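Local coordinates for anthranilate-CoA ligase (Stigmatella aurantiaca, PDB 4WV3), which belongs to the ANL superfamily, with a large AMP-binding domain followed by a smaller C-terminal domain, at residues A[206-218]-A[227-241]. Numbering follows the deposited sequence.
Sequences LRESDRTFALAKL and NLIFPWYVGASCVLF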
# COMPACT_ATOMS: atom_id res chain seq x y z
N LEU A 206 -4.52 -1.16 17.67
CA LEU A 206 -5.25 -2.39 17.36
C LEU A 206 -5.36 -3.30 18.57
O LEU A 206 -4.40 -3.48 19.32
CB LEU A 206 -4.57 -3.14 16.21
CG LEU A 206 -5.01 -2.79 14.79
CD1 LEU A 206 -4.34 -3.71 13.79
CD2 LEU A 206 -6.52 -2.86 14.67
N ARG A 207 -6.55 -3.86 18.76
CA ARG A 207 -6.80 -4.77 19.88
C ARG A 207 -7.55 -6.02 19.42
O ARG A 207 -7.98 -6.10 18.27
CB ARG A 207 -7.55 -4.05 21.00
CG ARG A 207 -8.78 -3.29 20.53
CD ARG A 207 -9.03 -2.06 21.39
NE ARG A 207 -10.24 -1.35 21.01
CZ ARG A 207 -10.56 -0.13 21.43
NH1 ARG A 207 -9.74 0.53 22.25
NH2 ARG A 207 -11.68 0.45 21.03
N GLU A 208 -7.71 -6.97 20.33
CA GLU A 208 -8.31 -8.26 20.01
C GLU A 208 -9.77 -8.15 19.57
O GLU A 208 -10.26 -8.96 18.77
CB GLU A 208 -8.17 -9.22 21.20
CG GLU A 208 -8.70 -10.62 20.97
CD GLU A 208 -10.13 -10.79 21.44
OE1 GLU A 208 -10.62 -9.93 22.20
OE2 GLU A 208 -10.78 -11.78 21.04
N SER A 209 -10.47 -7.15 20.09
CA SER A 209 -11.89 -6.96 19.77
C SER A 209 -12.10 -6.30 18.40
O SER A 209 -13.22 -6.22 17.92
CB SER A 209 -12.57 -6.13 20.86
OG SER A 209 -11.95 -4.86 21.00
N ASP A 210 -11.01 -5.84 17.79
CA ASP A 210 -11.09 -5.15 16.50
C ASP A 210 -11.32 -6.10 15.33
O ASP A 210 -11.13 -7.31 15.44
CB ASP A 210 -9.83 -4.32 16.25
CG ASP A 210 -9.88 -2.97 16.93
OD1 ASP A 210 -10.97 -2.36 16.99
OD2 ASP A 210 -8.82 -2.51 17.40
N ARG A 211 -11.73 -5.53 14.21
CA ARG A 211 -11.88 -6.26 12.96
C ARG A 211 -11.50 -5.35 11.80
O ARG A 211 -12.14 -4.33 11.56
CB ARG A 211 -13.32 -6.76 12.79
CG ARG A 211 -13.59 -7.41 11.44
CD ARG A 211 -14.97 -8.04 11.42
NE ARG A 211 -15.10 -9.05 12.46
CZ ARG A 211 -16.24 -9.68 12.75
NH1 ARG A 211 -17.35 -9.41 12.08
NH2 ARG A 211 -16.26 -10.59 13.72
N THR A 212 -10.44 -5.72 11.08
CA THR A 212 -9.90 -4.87 10.03
C THR A 212 -10.51 -5.16 8.66
O THR A 212 -10.95 -6.27 8.38
CB THR A 212 -8.37 -5.01 9.92
OG1 THR A 212 -8.03 -6.38 9.66
CG2 THR A 212 -7.70 -4.55 11.21
N PHE A 213 -10.52 -4.13 7.82
CA PHE A 213 -10.92 -4.27 6.42
C PHE A 213 -10.20 -3.23 5.58
O PHE A 213 -10.41 -2.03 5.74
CB PHE A 213 -12.44 -4.14 6.26
CG PHE A 213 -12.88 -4.02 4.83
CD1 PHE A 213 -12.46 -4.94 3.88
CD2 PHE A 213 -13.73 -3.00 4.44
CE1 PHE A 213 -12.87 -4.83 2.56
CE2 PHE A 213 -14.15 -2.89 3.12
CZ PHE A 213 -13.72 -3.81 2.18
N ALA A 214 -9.34 -3.71 4.68
CA ALA A 214 -8.58 -2.82 3.81
C ALA A 214 -8.99 -3.01 2.36
O ALA A 214 -9.09 -4.13 1.88
CB ALA A 214 -7.10 -3.06 3.97
N LEU A 215 -9.23 -1.90 1.67
CA LEU A 215 -9.46 -1.94 0.24
C LEU A 215 -8.15 -2.28 -0.45
O LEU A 215 -8.13 -2.87 -1.53
CB LEU A 215 -10.02 -0.61 -0.27
CG LEU A 215 -10.42 -0.56 -1.74
CD1 LEU A 215 -11.38 -1.70 -2.06
CD2 LEU A 215 -11.04 0.78 -2.09
N ALA A 216 -7.05 -1.90 0.20
CA ALA A 216 -5.71 -2.23 -0.28
C ALA A 216 -5.52 -3.74 -0.30
O ALA A 216 -5.90 -4.44 0.65
CB ALA A 216 -4.66 -1.58 0.60
N LYS A 217 -4.95 -4.25 -1.38
CA LYS A 217 -4.79 -5.69 -1.56
C LYS A 217 -3.63 -6.25 -0.74
O LYS A 217 -2.84 -5.51 -0.17
CB LYS A 217 -4.59 -6.01 -3.04
CG LYS A 217 -5.75 -5.58 -3.93
CD LYS A 217 -7.04 -6.25 -3.49
CE LYS A 217 -8.19 -5.89 -4.42
NZ LYS A 217 -9.45 -6.58 -4.03
N LEU A 218 -3.54 -7.58 -0.70
CA LEU A 218 -2.56 -8.26 0.13
C LEU A 218 -1.15 -8.28 -0.47
O LEU A 218 -0.19 -8.62 0.22
CB LEU A 218 -3.03 -9.67 0.47
CG LEU A 218 -4.26 -9.75 1.38
CD1 LEU A 218 -4.79 -11.17 1.47
CD2 LEU A 218 -3.92 -9.22 2.77
N ASN A 227 -4.28 -5.33 7.20
CA ASN A 227 -5.45 -6.20 7.07
C ASN A 227 -5.14 -7.68 7.24
O ASN A 227 -5.92 -8.54 6.82
CB ASN A 227 -6.13 -5.96 5.71
CG ASN A 227 -7.61 -6.35 5.72
OD1 ASN A 227 -8.23 -6.45 6.77
ND2 ASN A 227 -8.16 -6.57 4.53
N LEU A 228 -4.02 -7.99 7.88
CA LEU A 228 -3.64 -9.38 8.10
C LEU A 228 -2.61 -9.52 9.22
O LEU A 228 -2.90 -10.06 10.29
CB LEU A 228 -3.11 -10.01 6.81
CG LEU A 228 -3.51 -11.46 6.55
CD1 LEU A 228 -2.70 -12.04 5.39
CD2 LEU A 228 -3.33 -12.30 7.80
N ILE A 229 -1.40 -9.05 8.96
CA ILE A 229 -0.30 -9.18 9.91
C ILE A 229 -0.57 -8.45 11.22
O ILE A 229 -0.39 -9.01 12.30
CB ILE A 229 1.03 -8.67 9.31
CG1 ILE A 229 1.31 -9.38 7.98
CG2 ILE A 229 2.17 -8.87 10.29
CD1 ILE A 229 1.39 -10.89 8.09
N PHE A 230 -1.02 -7.21 11.12
CA PHE A 230 -1.27 -6.39 12.30
C PHE A 230 -2.45 -6.89 13.16
O PHE A 230 -2.30 -7.02 14.37
CB PHE A 230 -1.44 -4.90 11.95
CG PHE A 230 -0.25 -4.28 11.25
CD1 PHE A 230 0.94 -4.98 11.11
CD2 PHE A 230 -0.33 -3.00 10.74
CE1 PHE A 230 2.02 -4.41 10.47
CE2 PHE A 230 0.75 -2.42 10.11
CZ PHE A 230 1.93 -3.13 9.97
N PRO A 231 -3.62 -7.16 12.55
CA PRO A 231 -4.73 -7.61 13.40
C PRO A 231 -4.51 -8.99 14.00
O PRO A 231 -4.90 -9.22 15.15
CB PRO A 231 -5.93 -7.64 12.43
CG PRO A 231 -5.32 -7.79 11.08
CD PRO A 231 -4.05 -7.00 11.14
N TRP A 232 -3.91 -9.91 13.25
CA TRP A 232 -3.67 -11.26 13.75
C TRP A 232 -2.59 -11.28 14.83
O TRP A 232 -2.52 -12.21 15.63
CB TRP A 232 -3.31 -12.21 12.61
CG TRP A 232 -4.49 -12.63 11.79
CD1 TRP A 232 -5.74 -12.07 11.80
CD2 TRP A 232 -4.55 -13.71 10.85
NE1 TRP A 232 -6.56 -12.73 10.92
CE2 TRP A 232 -5.86 -13.74 10.33
CE3 TRP A 232 -3.62 -14.66 10.40
CZ2 TRP A 232 -6.26 -14.68 9.38
CZ3 TRP A 232 -4.03 -15.58 9.46
CH2 TRP A 232 -5.33 -15.59 8.96
N TYR A 233 -1.76 -10.24 14.85
CA TYR A 233 -0.72 -10.11 15.86
C TYR A 233 -1.33 -9.90 17.25
O TYR A 233 -0.72 -10.26 18.26
CB TYR A 233 0.22 -8.95 15.50
CG TYR A 233 1.33 -8.71 16.50
CD1 TYR A 233 2.41 -9.56 16.58
CD2 TYR A 233 1.29 -7.61 17.35
CE1 TYR A 233 3.43 -9.34 17.49
CE2 TYR A 233 2.31 -7.38 18.26
CZ TYR A 233 3.37 -8.24 18.32
OH TYR A 233 4.38 -8.01 19.23
N VAL A 234 -2.53 -9.33 17.29
CA VAL A 234 -3.21 -9.07 18.55
C VAL A 234 -4.46 -9.93 18.73
O VAL A 234 -5.15 -9.83 19.74
CB VAL A 234 -3.59 -7.58 18.71
CG1 VAL A 234 -2.35 -6.71 18.66
CG2 VAL A 234 -4.58 -7.17 17.63
N GLY A 235 -4.75 -10.76 17.74
CA GLY A 235 -5.88 -11.67 17.82
C GLY A 235 -7.15 -11.14 17.16
O GLY A 235 -8.20 -11.77 17.23
N ALA A 236 -7.04 -9.98 16.52
CA ALA A 236 -8.18 -9.39 15.82
C ALA A 236 -8.47 -10.13 14.52
O ALA A 236 -7.62 -10.86 14.00
CB ALA A 236 -7.92 -7.92 15.55
N SER A 237 -9.68 -9.96 14.00
CA SER A 237 -10.08 -10.59 12.75
C SER A 237 -9.92 -9.63 11.58
O SER A 237 -9.74 -8.42 11.77
CB SER A 237 -11.52 -11.09 12.84
OG SER A 237 -12.41 -10.02 13.11
N CYS A 238 -9.99 -10.16 10.36
CA CYS A 238 -9.85 -9.33 9.16
C CYS A 238 -10.88 -9.68 8.09
O CYS A 238 -11.43 -10.79 8.08
CB CYS A 238 -8.44 -9.46 8.58
SG CYS A 238 -8.01 -11.12 7.98
N VAL A 239 -11.15 -8.73 7.20
CA VAL A 239 -12.11 -8.92 6.12
C VAL A 239 -11.44 -8.74 4.77
O VAL A 239 -10.78 -7.73 4.52
CB VAL A 239 -13.28 -7.92 6.25
CG1 VAL A 239 -14.28 -8.13 5.12
CG2 VAL A 239 -13.96 -8.07 7.60
N LEU A 240 -11.61 -9.72 3.89
CA LEU A 240 -10.95 -9.71 2.58
C LEU A 240 -11.93 -9.52 1.43
O LEU A 240 -12.91 -10.26 1.31
CB LEU A 240 -10.14 -11.00 2.38
CG LEU A 240 -9.14 -11.34 3.49
CD1 LEU A 240 -8.43 -12.65 3.20
CD2 LEU A 240 -8.14 -10.21 3.68
N PHE A 241 -11.66 -8.52 0.59
CA PHE A 241 -12.53 -8.20 -0.53
C PHE A 241 -11.86 -8.56 -1.86
O PHE A 241 -10.92 -7.88 -2.29
CB PHE A 241 -12.89 -6.71 -0.50
CG PHE A 241 -13.77 -6.27 -1.64
CD1 PHE A 241 -15.12 -6.56 -1.64
CD2 PHE A 241 -13.24 -5.56 -2.71
CE1 PHE A 241 -15.93 -6.16 -2.69
CE2 PHE A 241 -14.05 -5.15 -3.75
CZ PHE A 241 -15.39 -5.45 -3.74
O HOH W 1 -9.64 -6.62 1.14
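Phe213 turns the edge of its ring, not a face, to the neighbouring strand: Val239 O lies in the ring plane, 3.3 Å from Phe213 CD1, and Phe241 CB meets Phe213 CE1 at the same rim. With CG anti to the backbone N (chi1 169°), the ring swings obliquely past Val239. The guanidinium of Arg211 also works through its edge: NE donates to Ser237 OG (2.9 Å), which sits 17° out of the guanidinium plane. Arg211 CG rests on Val239 CG2, and Arg211 NH1 is bonded to Phe258 O. Strands 211-214 and 237-239 pair in parallel through Thr212, whose N donates to Ser237 O (2.9 Å) and whose O accepts from Val239 N (2.7 Å). Farther on, a water bridges Ala214 O and Phe241 N. On the opposite sheet face, helical segment 227-234 runs antiparallel to strand 211-214, laying Pro231 CG on Thr212 OG1 (3.4 Å). Leu206 CD1 touches Phe230 CB (3.6 Å), and Leu218 CD2 meets Leu228 CD1. Gly235, with positive phi, ends the helix in a Schellman motif, and Ala236 CB packs against Asp210 O and Arg207 O. Thr212's backbone bonds and the Arg211–Ser237 tie between adjacent strands together fix the parallel register of this beta-alpha-beta crossover.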